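Long-range contacts in putative uncharacterized protein (Bacteroides vulgatus, PDB 4F7A), which probably binds mucin O-glycans at the outer membrane as a SusD-like nutrient-binding lipoprotein: residues Pro396-Lys401 and Lys452-Asn457; Gln442-Tyr447 and Leu502-Gly507; Asn272-Pro277 and Gly384-Tyr389. All coordinates share one frame; numbering follows the deposited sequence.

Interaction 1: Pro396-Lys401 and Lys452-Asn457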
ATOM      1  N   PRO A 396      15.481 -20.079  17.711  1.00 17.32           N
ATOM      2  CA  PRO A 396      14.407 -21.079  17.599  1.00 18.94           C
ATOM      3  C   PRO A 396      13.679 -21.109  16.258  1.00 18.49           C
ATOM      4  O   PRO A 396      12.663 -21.778  16.151  1.00 17.56           O
ATOM      5  CB  PRO A 396      13.428 -20.642  18.697  1.00 20.18           C
ATOM      6  CG  PRO A 396      13.565 -19.111  18.687  1.00 20.32           C
ATOM      7  CD  PRO A 396      15.003 -18.829  18.334  1.00 19.91           C
ATOM      8  N   GLY A 397      14.177 -20.393  15.245  1.00 15.81           N
ATOM      9  CA  GLY A 397      13.561 -20.409  13.933  1.00 13.78           C
ATOM     10  C   GLY A 397      13.577 -21.784  13.271  1.00 15.75           C
ATOM     11  O   GLY A 397      14.456 -22.606  13.568  1.00 15.42           O
ATOM     12  N   LYS A 398      12.587 -22.017  12.401  1.00 14.48           N
ATOM     13  CA  LYS A 398      12.491 -23.278  11.655  0.50 16.12           C
ATOM     14  C   LYS A 398      12.566 -23.022  10.164  1.00 14.12           C
ATOM     15  O   LYS A 398      12.272 -21.922   9.694  1.00 15.53           O
ATOM     16  CB  LYS A 398      11.183 -24.028  11.983  0.50 17.39           C
ATOM     17  CG  LYS A 398      11.294 -24.958  13.208  0.50 20.75           C
ATOM     18  CD  LYS A 398      10.841 -24.301  14.482  0.50 25.64           C
ATOM     19  CE  LYS A 398      11.503 -24.932  15.715  0.50 25.13           C
ATOM     20  NZ  LYS A 398      11.196 -24.141  16.941  0.50 25.04           N
ATOM     21  N   ASP A 399      12.965 -24.058   9.434  1.00 13.83           N
ATOM     22  CA  ASP A 399      12.915 -24.063   7.996  1.00 14.04           C
ATOM     23  C   ASP A 399      11.450 -24.027   7.538  1.00 14.38           C
ATOM     24  O   ASP A 399      10.549 -24.464   8.251  1.00 13.27           O
ATOM     25  CB  ASP A 399      13.568 -25.344   7.433  1.00 12.67           C
ATOM     26  CG  ASP A 399      15.039 -25.479   7.808  1.00 18.45           C
ATOM     27  OD1 ASP A 399      15.664 -24.491   8.255  1.00 16.56           O
ATOM     28  OD2 ASP A 399      15.579 -26.598   7.653  1.00 17.06           O
HETATM   29  N   MSE A 400      11.214 -23.506   6.340  1.00 14.33           N
HETATM   30  CA  MSE A 400       9.849 -23.507   5.788  1.00 14.43           C
HETATM   31  C   MSE A 400       9.907 -23.795   4.284  1.00 13.98           C
HETATM   32  O   MSE A 400      10.625 -23.114   3.511  1.00 13.86           O
HETATM   33  CB  MSE A 400       9.143 -22.159   6.036  1.00 13.25           C
HETATM   34  CG  MSE A 400       9.066 -21.728   7.483  1.00 15.97           C
HETATM   35 SE   MSE A 400       8.156 -20.026   7.703  0.75  9.79          SE
HETATM   36  CE  MSE A 400       9.449 -18.862   6.787  1.00 11.77           C
ATOM     37  N   LYS A 401       9.113 -24.775   3.864  1.00 12.42           N
ATOM     38  CA  LYS A 401       8.972 -25.098   2.464  0.50 10.72           C
ATOM     39  C   LYS A 401       8.272 -23.946   1.730  1.00 11.96           C
ATOM     40  O   LYS A 401       7.277 -23.380   2.228  1.00 12.72           O
ATOM     41  CB  LYS A 401       8.150 -26.390   2.322  0.50 11.69           C
ATOM     42  CG  LYS A 401       8.123 -26.961   0.935  0.50 13.14           C
ATOM     43  CD  LYS A 401       9.432 -27.691   0.648  0.50 13.08           C
ATOM     44  CE  LYS A 401       9.504 -28.237  -0.770  0.50 13.11           C
ATOM     45  NZ  LYS A 401       9.672 -27.149  -1.783  0.50 12.51           N
ATOM     46  N   LYS A 452       3.612 -18.366   6.675  1.00 13.65           N
ATOM     47  CA  LYS A 452       2.857 -18.164   7.929  1.00 13.82           C
ATOM     48  C   LYS A 452       3.758 -17.943   9.137  1.00 13.89           C
ATOM     49  O   LYS A 452       4.883 -18.407   9.162  1.00 13.94           O
ATOM     50  CB  LYS A 452       1.988 -19.378   8.245  1.00 13.79           C
ATOM     51  CG  LYS A 452       1.226 -20.008   7.065  1.00 15.55           C
ATOM     52  CD  LYS A 452       0.280 -19.074   6.348  1.00 15.01           C
ATOM     53  CE  LYS A 452      -0.590 -19.845   5.335  1.00 18.07           C
ATOM     54  NZ  LYS A 452      -1.576 -18.994   4.627  1.00 16.38           N
ATOM     55  N   VAL A 453       3.236 -17.261  10.160  1.00 13.53           N
ATOM     56  CA  VAL A 453       3.997 -17.024  11.368  1.00 14.21           C
ATOM     57  C   VAL A 453       4.413 -18.348  11.997  1.00 15.19           C
ATOM     58  O   VAL A 453       3.670 -19.311  11.966  1.00 13.20           O
ATOM     59  CB  VAL A 453       3.247 -16.118  12.410  1.00 14.20           C
ATOM     60  CG1 VAL A 453       2.953 -14.750  11.799  1.00 15.13           C
ATOM     61  CG2 VAL A 453       1.977 -16.807  12.964  1.00 12.10           C
ATOM     62  N   GLN A 454       5.625 -18.409  12.535  1.00 15.45           N
ATOM     63  CA  GLN A 454       6.108 -19.660  13.136  1.00 16.09           C
ATOM     64  C   GLN A 454       5.489 -19.866  14.509  1.00 17.15           C
ATOM     65  O   GLN A 454       5.194 -21.003  14.899  1.00 15.73           O
ATOM     66  CB  GLN A 454       7.632 -19.638  13.226  1.00 15.35           C
ATOM     67  CG  GLN A 454       8.283 -19.375  11.868  1.00 15.16           C
ATOM     68  CD  GLN A 454       9.635 -20.018  11.731  1.00 15.59           C
ATOM     69  OE1 GLN A 454      10.254 -20.411  12.728  1.00 15.24           O
ATOM     70  NE2 GLN A 454      10.112 -20.125  10.497  1.00 15.96           N
ATOM     71  N   THR A 455       5.293 -18.757  15.228  1.00 17.16           N
ATOM     72  CA  THR A 455       4.657 -18.733  16.549  1.00 16.46           C
ATOM     73  C   THR A 455       3.516 -17.715  16.532  1.00 16.90           C
ATOM     74  O   THR A 455       3.691 -16.576  16.067  1.00 17.25           O
ATOM     75  CB  THR A 455       5.667 -18.364  17.644  1.00 18.61           C
ATOM     76  OG1 THR A 455       6.656 -19.410  17.760  1.00 19.34           O
ATOM     77  CG2 THR A 455       4.974 -18.121  19.011  1.00 16.32           C
ATOM     78  N   ASN A 456       2.362 -18.127  17.041  1.00 14.27           N
ATOM     79  CA  ASN A 456       1.140 -17.314  17.034  1.00 13.82           C
ATOM     80  C   ASN A 456       0.723 -17.066  18.475  1.00 16.02           C
ATOM     81  O   ASN A 456       0.130 -17.920  19.098  1.00 16.12           O
ATOM     82  CB  ASN A 456       0.043 -18.021  16.233  1.00 13.13           C
ATOM     83  CG  ASN A 456      -1.240 -17.207  16.122  1.00 13.90           C
ATOM     84  OD1 ASN A 456      -1.525 -16.361  16.967  1.00 15.66           O
ATOM     85  ND2 ASN A 456      -2.056 -17.514  15.109  1.00 10.64           N
ATOM     86  N   ASN A 457       1.073 -15.890  19.002  1.00 15.43           N
ATOM     87  CA  ASN A 457       0.748 -15.526  20.379  1.00 17.17           C
ATOM     88  C   ASN A 457      -0.429 -14.558  20.440  1.00 17.60           C
ATOM     89  O   ASN A 457      -0.490 -13.701  21.335  1.00 19.20           O
ATOM     90  CB  ASN A 457       1.984 -14.932  21.077  1.00 16.62           C
ATOM     91  CG  ASN A 457       3.014 -16.007  21.462  1.00 20.34           C
ATOM     92  OD1 ASN A 457       2.716 -17.200  21.412  1.00 20.87           O
ATOM     93  ND2 ASN A 457       4.217 -15.581  21.850  1.00 16.05           N
TER
HETATM   94  O   HOH W   1      10.147 -20.715  15.392  1.00 15.56           O

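Interaction 2: Gln442-Tyr447 and Leu502-Gly507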
ATOM      1  N   GLN A 442      -2.762  -8.688  -0.524  1.00 10.10           N
ATOM      2  CA  GLN A 442      -2.553 -10.031  -0.004  1.00 12.13           C
ATOM      3  C   GLN A 442      -3.760 -10.543   0.799  1.00 12.31           C
ATOM      4  O   GLN A 442      -4.177 -11.700   0.665  1.00 11.24           O
ATOM      5  CB  GLN A 442      -1.287 -10.064   0.835  1.00 11.93           C
ATOM      6  CG  GLN A 442      -0.931 -11.446   1.358  1.00 12.74           C
ATOM      7  CD  GLN A 442      -1.546 -11.777   2.704  1.00 17.19           C
ATOM      8  OE1 GLN A 442      -1.971 -10.895   3.447  1.00 13.87           O
ATOM      9  NE2 GLN A 442      -1.559 -13.060   3.034  1.00 16.55           N
ATOM     10  N   ARG A 443      -4.331  -9.657   1.610  1.00 12.61           N
ATOM     11  CA  ARG A 443      -5.532  -9.987   2.368  1.00 10.96           C
ATOM     12  C   ARG A 443      -6.739 -10.169   1.467  1.00 12.28           C
ATOM     13  O   ARG A 443      -7.558 -11.047   1.707  1.00 12.70           O
ATOM     14  CB  ARG A 443      -5.812  -8.938   3.446  1.00  8.69           C
ATOM     15  CG  ARG A 443      -4.748  -8.959   4.551  1.00 11.78           C
ATOM     16  CD  ARG A 443      -4.978  -7.896   5.579  1.00 12.19           C
ATOM     17  NE  ARG A 443      -4.542  -6.591   5.068  1.00  9.90           N
ATOM     18  CZ  ARG A 443      -5.168  -5.435   5.291  1.00 11.57           C
ATOM     19  NH1 ARG A 443      -6.281  -5.400   6.022  1.00 11.85           N
ATOM     20  NH2 ARG A 443      -4.681  -4.317   4.772  1.00 13.30           N
ATOM     21  N   ARG A 444      -6.820  -9.358   0.414  1.00 10.98           N
ATOM     22  CA  ARG A 444      -7.961  -9.367  -0.471  1.00 10.25           C
ATOM     23  C   ARG A 444      -7.959 -10.637  -1.329  1.00 13.44           C
ATOM     24  O   ARG A 444      -8.986 -11.306  -1.475  1.00 12.32           O
ATOM     25  CB  ARG A 444      -7.927  -8.103  -1.348  1.00 12.81           C
ATOM     26  CG  ARG A 444      -9.264  -7.699  -1.974  1.00 17.61           C
ATOM     27  CD  ARG A 444      -9.461  -8.043  -3.422  1.00 15.24           C
ATOM     28  NE  ARG A 444      -8.429  -7.538  -4.348  1.00 12.34           N
ATOM     29  CZ  ARG A 444      -8.395  -7.863  -5.646  1.00 12.62           C
ATOM     30  NH1 ARG A 444      -9.323  -8.655  -6.179  1.00 13.28           N
ATOM     31  NH2 ARG A 444      -7.424  -7.419  -6.412  1.00 14.24           N
ATOM     32  N   THR A 445      -6.793 -11.003  -1.850  1.00 12.01           N
ATOM     33  CA  THR A 445      -6.732 -12.091  -2.859  1.00 12.23           C
ATOM     34  C   THR A 445      -6.130 -13.402  -2.370  1.00 11.42           C
ATOM     35  O   THR A 445      -6.230 -14.428  -3.066  1.00 11.84           O
ATOM     36  CB  THR A 445      -5.875 -11.660  -4.052  1.00 11.96           C
ATOM     37  OG1 THR A 445      -4.505 -11.540  -3.638  1.00 10.48           O
ATOM     38  CG2 THR A 445      -6.359 -10.307  -4.633  1.00 12.57           C
ATOM     39  N   GLY A 446      -5.406 -13.359  -1.248  1.00 11.86           N
ATOM     40  CA  GLY A 446      -4.626 -14.510  -0.780  1.00 11.25           C
ATOM     41  C   GLY A 446      -3.237 -14.633  -1.392  1.00 12.12           C
ATOM     42  O   GLY A 446      -2.495 -15.589  -1.091  1.00 12.83           O
ATOM     43  N   TYR A 447      -2.872 -13.661  -2.231  1.00 11.70           N
ATOM     44  CA  TYR A 447      -1.627 -13.686  -2.977  1.00 10.89           C
ATOM     45  C   TYR A 447      -0.789 -12.439  -2.694  1.00 10.60           C
ATOM     46  O   TYR A 447      -1.327 -11.362  -2.452  1.00 10.22           O
ATOM     47  CB  TYR A 447      -1.899 -13.786  -4.471  1.00 11.03           C
ATOM     48  CG  TYR A 447      -2.775 -14.977  -4.860  1.00 13.69           C
ATOM     49  CD1 TYR A 447      -2.466 -16.263  -4.438  1.00 12.75           C
ATOM     50  CD2 TYR A 447      -3.907 -14.809  -5.652  1.00 10.88           C
ATOM     51  CE1 TYR A 447      -3.274 -17.368  -4.772  1.00 15.47           C
ATOM     52  CE2 TYR A 447      -4.693 -15.918  -6.037  1.00 11.87           C
ATOM     53  CZ  TYR A 447      -4.383 -17.190  -5.560  1.00 13.27           C
ATOM     54  OH  TYR A 447      -5.171 -18.280  -5.920  1.00 14.33           O
ATOM     55  N   LEU A 502     -12.248  -7.789   6.765  1.00 11.95           N
ATOM     56  CA  LEU A 502     -12.837  -6.544   6.282  1.00 12.00           C
ATOM     57  C   LEU A 502     -13.861  -6.831   5.195  1.00 13.01           C
ATOM     58  O   LEU A 502     -13.904  -7.940   4.653  1.00 13.36           O
ATOM     59  CB  LEU A 502     -11.744  -5.600   5.802  1.00 14.19           C
ATOM     60  CG  LEU A 502     -10.734  -5.254   6.895  1.00 15.13           C
ATOM     61  CD1 LEU A 502      -9.730  -4.237   6.380  1.00 12.75           C
ATOM     62  CD2 LEU A 502     -11.469  -4.747   8.170  1.00 11.24           C
ATOM     63  N   TRP A 503     -14.717  -5.849   4.919  1.00 14.47           N
ATOM     64  CA  TRP A 503     -15.795  -5.988   3.952  1.00 15.14           C
ATOM     65  C   TRP A 503     -15.321  -6.528   2.589  1.00 12.43           C
ATOM     66  O   TRP A 503     -15.948  -7.435   2.024  1.00 13.39           O
ATOM     67  CB  TRP A 503     -16.531  -4.645   3.787  1.00 14.01           C
ATOM     68  CG  TRP A 503     -17.540  -4.597   2.649  1.00 14.05           C
ATOM     69  CD1 TRP A 503     -18.774  -5.196   2.595  1.00 17.71           C
ATOM     70  CD2 TRP A 503     -17.383  -3.892   1.416  1.00 16.66           C
ATOM     71  NE1 TRP A 503     -19.394  -4.889   1.396  1.00 17.07           N
ATOM     72  CE2 TRP A 503     -18.558  -4.095   0.656  1.00 14.54           C
ATOM     73  CE3 TRP A 503     -16.382  -3.072   0.895  1.00 17.50           C
ATOM     74  CZ2 TRP A 503     -18.742  -3.512  -0.604  1.00 17.96           C
ATOM     75  CZ3 TRP A 503     -16.553  -2.517  -0.374  1.00 16.52           C
ATOM     76  CH2 TRP A 503     -17.725  -2.733  -1.102  1.00 17.63           C
ATOM     77  N   TRP A 504     -14.217  -6.003   2.068  1.00 11.76           N
ATOM     78  CA  TRP A 504     -13.717  -6.458   0.754  1.00 12.85           C
ATOM     79  C   TRP A 504     -13.005  -7.796   0.736  1.00 12.09           C
ATOM     80  O   TRP A 504     -12.676  -8.297  -0.342  1.00 13.21           O
ATOM     81  CB  TRP A 504     -12.866  -5.407   0.045  1.00 10.96           C
ATOM     82  CG  TRP A 504     -11.753  -4.731   0.828  1.00 11.70           C
ATOM     83  CD1 TRP A 504     -11.665  -3.389   1.091  1.00 11.20           C
ATOM     84  CD2 TRP A 504     -10.543  -5.309   1.349  1.00 14.18           C
ATOM     85  NE1 TRP A 504     -10.509  -3.107   1.756  1.00 12.76           N
ATOM     86  CE2 TRP A 504      -9.803  -4.264   1.942  1.00  9.48           C
ATOM     87  CE3 TRP A 504     -10.024  -6.594   1.391  1.00 10.42           C
ATOM     88  CZ2 TRP A 504      -8.566  -4.470   2.531  1.00 10.03           C
ATOM     89  CZ3 TRP A 504      -8.825  -6.812   1.991  1.00 12.24           C
ATOM     90  CH2 TRP A 504      -8.099  -5.752   2.576  1.00 12.23           C
ATOM     91  N   ASP A 505     -12.824  -8.380   1.911  1.00 11.46           N
ATOM     92  CA  ASP A 505     -12.141  -9.659   2.106  1.00 11.46           C
ATOM     93  C   ASP A 505     -13.220 -10.726   2.261  1.00 13.36           C
ATOM     94  O   ASP A 505     -13.833 -10.851   3.330  1.00 13.97           O
ATOM     95  CB  ASP A 505     -11.268  -9.558   3.372  1.00 13.77           C
ATOM     96  CG  ASP A 505     -10.565 -10.851   3.738  1.00 17.83           C
ATOM     97  OD1 ASP A 505     -10.751 -11.876   3.041  1.00 14.02           O
ATOM     98  OD2 ASP A 505      -9.818 -10.827   4.739  1.00 16.88           O
ATOM     99  N   THR A 506     -13.462 -11.475   1.189  1.00 13.18           N
ATOM    100  CA  THR A 506     -14.492 -12.526   1.193  1.00 14.33           C
ATOM    101  C   THR A 506     -13.905 -13.893   1.518  1.00 16.22           C
ATOM    102  O   THR A 506     -14.632 -14.861   1.661  1.00 17.50           O
ATOM    103  CB  THR A 506     -15.181 -12.622  -0.176  1.00 16.70           C
ATOM    104  OG1 THR A 506     -14.196 -12.930  -1.170  1.00 15.10           O
ATOM    105  CG2 THR A 506     -15.860 -11.302  -0.526  1.00 17.18           C
ATOM    106  N   GLY A 507     -12.588 -13.993   1.587  1.00 16.77           N
ATOM    107  CA  GLY A 507     -11.942 -15.270   1.848  1.00 19.47           C
ATOM    108  C   GLY A 507     -11.743 -16.105   0.602  1.00 24.60           C
ATOM    109  O   GLY A 507     -11.174 -17.186   0.682  1.00 27.20           O
TER
HETATM  110  O   HOH W   2      -9.585 -13.001   0.910  1.00 19.23           O
HETATM  111  O   HOH W   3     -11.710 -10.786  -1.151  1.00 18.03           O

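Interaction 3: Asn272-Pro277 and Gly384-Tyr389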
ATOM      1  N   ASN A 272      14.787 -14.811  -5.093  1.00 13.94           N
ATOM      2  CA  ASN A 272      15.845 -15.802  -5.355  1.00 15.41           C
ATOM      3  C   ASN A 272      15.372 -16.858  -6.354  1.00 14.41           C
ATOM      4  O   ASN A 272      16.074 -17.175  -7.307  1.00 12.68           O
ATOM      5  CB  ASN A 272      16.294 -16.534  -4.083  1.00 16.14           C
ATOM      6  CG  ASN A 272      17.255 -15.710  -3.240  1.00 23.24           C
ATOM      7  OD1 ASN A 272      18.228 -15.178  -3.762  1.00 19.71           O
ATOM      8  ND2 ASN A 272      17.020 -15.665  -1.919  1.00 14.51           N
ATOM      9  N   GLY A 273      14.205 -17.434  -6.126  1.00 13.46           N
ATOM     10  CA  GLY A 273      13.741 -18.519  -7.001  1.00 11.94           C
ATOM     11  C   GLY A 273      13.456 -18.077  -8.433  1.00 13.85           C
ATOM     12  O   GLY A 273      13.701 -18.819  -9.378  1.00 14.69           O
ATOM     13  N   TYR A 274      12.949 -16.863  -8.587  1.00 10.86           N
ATOM     14  CA  TYR A 274      12.709 -16.284  -9.912  1.00 12.73           C
ATOM     15  C   TYR A 274      13.983 -15.736 -10.579  1.00 14.48           C
ATOM     16  O   TYR A 274      13.939 -15.263 -11.712  1.00 13.73           O
ATOM     17  CB  TYR A 274      11.673 -15.167  -9.802  1.00 11.71           C
ATOM     18  CG  TYR A 274      10.232 -15.570  -9.548  1.00 12.13           C
ATOM     19  CD1 TYR A 274       9.807 -16.893  -9.637  1.00 11.99           C
ATOM     20  CD2 TYR A 274       9.275 -14.606  -9.252  1.00 12.11           C
ATOM     21  CE1 TYR A 274       8.487 -17.234  -9.416  1.00 12.40           C
ATOM     22  CE2 TYR A 274       7.959 -14.931  -9.028  1.00 13.99           C
ATOM     23  CZ  TYR A 274       7.561 -16.260  -9.139  1.00 14.02           C
ATOM     24  OH  TYR A 274       6.256 -16.604  -8.964  1.00 13.14           O
ATOM     25  N   GLU A 275      15.114 -15.773  -9.860  1.00 16.08           N
ATOM     26  CA  GLU A 275      16.380 -15.192 -10.322  1.00 16.13           C
ATOM     27  C   GLU A 275      16.117 -13.785 -10.806  1.00 15.22           C
ATOM     28  O   GLU A 275      16.509 -13.390 -11.900  1.00 13.38           O
ATOM     29  CB  GLU A 275      17.042 -16.082 -11.400  1.00 19.10           C
ATOM     30  CG  GLU A 275      17.395 -17.463 -10.833  1.00 24.06           C
ATOM     31  CD  GLU A 275      18.288 -18.306 -11.750  1.00 39.72           C
ATOM     32  OE1 GLU A 275      17.988 -18.425 -12.948  1.00 43.32           O
ATOM     33  OE2 GLU A 275      19.270 -18.875 -11.252  1.00 49.69           O
ATOM     34  N   ASP A 276      15.422 -13.034  -9.963  1.00 13.27           N
ATOM     35  CA  ASP A 276      14.833 -11.767 -10.363  1.00 12.70           C
ATOM     36  C   ASP A 276      15.914 -10.692 -10.346  1.00 14.36           C
ATOM     37  O   ASP A 276      16.569 -10.488  -9.325  1.00 13.55           O
ATOM     38  CB  ASP A 276      13.687 -11.430  -9.415  1.00 11.31           C
ATOM     39  CG  ASP A 276      12.787 -10.363  -9.930  1.00 12.52           C
ATOM     40  OD1 ASP A 276      13.289  -9.261 -10.287  1.00 12.39           O
ATOM     41  OD2 ASP A 276      11.552 -10.613  -9.947  1.00 11.50           O
ATOM     42  N   PRO A 277      16.081  -9.971 -11.470  1.00 14.02           N
ATOM     43  CA  PRO A 277      17.127  -8.941 -11.495  1.00 14.26           C
ATOM     44  C   PRO A 277      16.847  -7.751 -10.596  1.00 15.80           C
ATOM     45  O   PRO A 277      17.739  -6.910 -10.408  1.00 15.16           O
ATOM     46  CB  PRO A 277      17.166  -8.490 -12.950  1.00 16.89           C
ATOM     47  CG  PRO A 277      15.872  -8.827 -13.494  1.00 16.92           C
ATOM     48  CD  PRO A 277      15.331 -10.025 -12.730  1.00 15.44           C
ATOM     49  N   GLY A 384      11.499 -20.470 -13.232  1.00 18.38           N
ATOM     50  CA  GLY A 384      11.977 -20.427 -11.844  1.00 18.72           C
ATOM     51  C   GLY A 384      10.833 -20.557 -10.839  1.00 19.33           C
ATOM     52  O   GLY A 384       9.727 -20.077 -11.082  1.00 15.64           O
ATOM     53  N   LYS A 385      11.113 -21.242  -9.735  1.00 16.89           N
ATOM     54  CA  LYS A 385      10.184 -21.417  -8.648  1.00 18.28           C
ATOM     55  C   LYS A 385      10.771 -20.857  -7.361  1.00 14.84           C
ATOM     56  O   LYS A 385      11.965 -21.052  -7.065  1.00 14.18           O
ATOM     57  CB  LYS A 385       9.843 -22.901  -8.458  1.00 22.97           C
ATOM     58  CG  LYS A 385       9.019 -23.491  -9.638  1.00 27.38           C
ATOM     59  CD  LYS A 385       8.564 -24.910  -9.335  1.00 35.69           C
ATOM     60  CE  LYS A 385       7.676 -25.482 -10.436  1.00 44.40           C
ATOM     61  NZ  LYS A 385       6.292 -24.944 -10.354  1.00 48.20           N
ATOM     62  N   PRO A 386       9.949 -20.158  -6.579  1.00 12.19           N
ATOM     63  CA  PRO A 386      10.471 -19.627  -5.313  1.00 13.19           C
ATOM     64  C   PRO A 386      11.154 -20.693  -4.435  1.00 13.73           C
ATOM     65  O   PRO A 386      10.746 -21.853  -4.422  1.00 13.53           O
ATOM     66  CB  PRO A 386       9.228 -19.081  -4.644  1.00 13.34           C
ATOM     67  CG  PRO A 386       8.379 -18.654  -5.828  1.00 12.25           C
ATOM     68  CD  PRO A 386       8.560 -19.733  -6.813  1.00 12.96           C
ATOM     69  N   THR A 387      12.185 -20.274  -3.714  1.00 12.50           N
ATOM     70  CA  THR A 387      13.017 -21.159  -2.944  1.00 11.38           C
ATOM     71  C   THR A 387      12.540 -21.290  -1.500  1.00 11.01           C
ATOM     72  O   THR A 387      11.811 -20.444  -0.979  1.00 11.84           O
ATOM     73  CB  THR A 387      14.493 -20.683  -2.994  1.00 10.75           C
ATOM     74  OG1 THR A 387      14.557 -19.297  -2.637  1.00 12.51           O
ATOM     75  CG2 THR A 387      15.082 -20.876  -4.409  1.00 14.43           C
ATOM     76  N   ASP A 388      12.957 -22.380  -0.867  1.00 12.50           N
ATOM     77  CA  ASP A 388      12.609 -22.680   0.504  1.00 13.04           C
ATOM     78  C   ASP A 388      13.331 -21.731   1.446  1.00 15.34           C
ATOM     79  O   ASP A 388      14.395 -21.168   1.114  1.00 13.93           O
ATOM     80  CB  ASP A 388      13.018 -24.117   0.836  1.00 17.46           C
ATOM     81  CG  ASP A 388      12.265 -25.140   0.019  1.00 19.04           C
ATOM     82  OD1 ASP A 388      11.113 -24.869  -0.442  1.00 13.76           O
ATOM     83  OD2 ASP A 388      12.811 -26.239  -0.144  1.00 18.40           O
ATOM     84  N   TYR A 389      12.740 -21.530   2.610  1.00 12.64           N
ATOM     85  CA  TYR A 389      13.392 -20.778   3.681  1.00 13.14           C
ATOM     86  C   TYR A 389      14.168 -21.778   4.539  1.00 13.41           C
ATOM     87  O   TYR A 389      13.611 -22.794   4.989  1.00 15.22           O
ATOM     88  CB  TYR A 389      12.409 -19.988   4.538  1.00 13.54           C
ATOM     89  CG  TYR A 389      13.142 -19.384   5.694  1.00 15.75           C
ATOM     90  CD1 TYR A 389      13.986 -18.298   5.503  1.00 12.64           C
ATOM     91  CD2 TYR A 389      13.112 -19.982   6.942  1.00 13.73           C
ATOM     92  CE1 TYR A 389      14.727 -17.792   6.535  1.00 10.08           C
ATOM     93  CE2 TYR A 389      13.869 -19.492   7.992  1.00 18.87           C
ATOM     94  CZ  TYR A 389      14.666 -18.386   7.784  1.00 15.91           C
ATOM     95  OH  TYR A 389      15.424 -17.888   8.805  1.00 14.76           O
TER

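Interaction 1: Pro396-Lys401 and Lys452-Asn457
A surface contact between two irregular loops, held by the primary amide of Gln454 against the backbone of Lys398, joins 396-401 to 452-457 in this SusD-like fold with its TPR-like helices. The first loop lies between helices 356-371 and 416-431, the second between helices 435-445 and 475-480. Neither segment is a strand, yet the amide meets both backbone polar groups of one extended residue, much as a neighbouring strand's peptides would. Lys398 N donates to Gln454 OE1 at 2.9 Å, in the carbonyl plane and on a lone pair. Gln454 NE2 in turn donates to Lys398 O at 2.9 Å, approaching from 30° off that carbonyl's plane. Two bonds of this kind fix the amide's rotation, and glutamine suits the place because it both donates and accepts. With CG anti to the carbonyl carbon (chi1 -55°) and the chain extended beyond it, Gln454 spans the gap between the loops. Gly397 packs its CA 3.5 Å from Gln454 OE1. Met400, present as selenomethionine, crosses the glutamine obliquely and brings its long, flexible chain to the NE2 end of the amide, with SE 3.4 Å from Gln454 NE2; its side chain also touches Phe451. A water completes the grip on the oxygen, donating to Gln454 OE1 at 2.7 Å and to Pro396 O at 2.8 Å.

Interaction 2: Gln442-Tyr447 and Leu502-Gly507
Arg443, near the end of helix 435-445, runs from the rim of the Trp504 indole towards Leu502. Its CB sits at the ring's edge, in plane, 4.0 Å from Trp504 CZ3. CG and CD carry the chain onward until the bend at chi3 (-77°) turns the guanidinium back, so that CZ lies 4.0 Å from Trp504 CH2. That ring carbon stands over one guanidinium face, offset towards its rim, and the two planes are 64° apart, far from a parallel stack. At the tip, NH1 touches Leu502 CD1 at 3.7 Å. Asp130 ties both partners, its backbone O accepting from Arg443 NH1, as Arg469 O also does, and its OD1 from Trp504 NE1. Arginine fits here because its flat group can rest against apolar carbon while its N-H groups reach backbone carbonyl oxygens.

The next residue takes the indole from another direction: Arg444 CG lies 3.6 Å from Trp504 CE3, and its charged end goes on to salt bridges with Glu441 and Glu343. Between the backbones, one water donates to Arg444 O at 2.8 Å and to Trp504 O at 2.8 Å, and accepts from Thr506 N at 3.0 Å, serving peptide groups that do not meet directly. Asp505, beside the helix end, is engaged by Arg469 and Arg501. Leu502-Asp505 form a type I beta turn, and the whole is a C-terminal loop packed on the end of a helix in the helical body of a SusD-like protein.

Interaction 3: Asn272-Pro277 and Gly384-Tyr389
Gly273, the last residue of helix 265-273, lies almost against the backbone of 384-387, its CA 3.1 Å from Lys385 O in a CA-H...O contact. A second such contact runs the other way, from Gly384 CA to Gly273 O at 3.4 Å. Glycine is needed at 273, since a side chain there would collide with Lys385 O and Pro386 CA; one at 384 would strike Gly273 O. The helix ends in a Schellman motif, with Glu275 at positive phi.

Thr387 closes one flank, its CG2 3.8 Å from Gly273 CA and its OG1 near Asn272 CB. On the other, with CG anti to the carbonyl carbon (chi1 -72°), Tyr274 turns its ring edge to Gly384 O, 3.5 Å from CD1, and the rigid ring of Pro386 puts CD 3.6 Å from Tyr274 CE1. The phenol OH reaches Thr406 O, and helix 416-431 also touches the ring. With an alanine at this position, Pro386 would probably lose its aromatic neighbour and Thr406 O its phenol partner.

Thr387 bonds conventionally to Ser269 further back in the helix; between the two segments themselves, close fit and weak CA-H...O contacts prevail, and Gly384 O is buried without a hydrogen-bond partner.

Interactions 1 and 3 share the long loop between helices 356-371 and 416-431 and touch directly, although their centres are 20 Å apart. Met400 O and Tyr389 N, 2.8 Å apart, probably form a hydrogen bond, and Lys401 NZ makes a salt bridge to Asp388 OD1 at 3.0 Å. The loop is thus tied at 384-387 to a helix end and at 397-400 to 452-457. Interaction 2 is separate: its centre lies 22 Å from that of interaction 1 and 25 Å from that of interaction 3, deeper in the helical body. Helix 435-445, which carries its first segment, leads on to 452-457. A sodium ion lies about 9 Å from the Lys452 side chain.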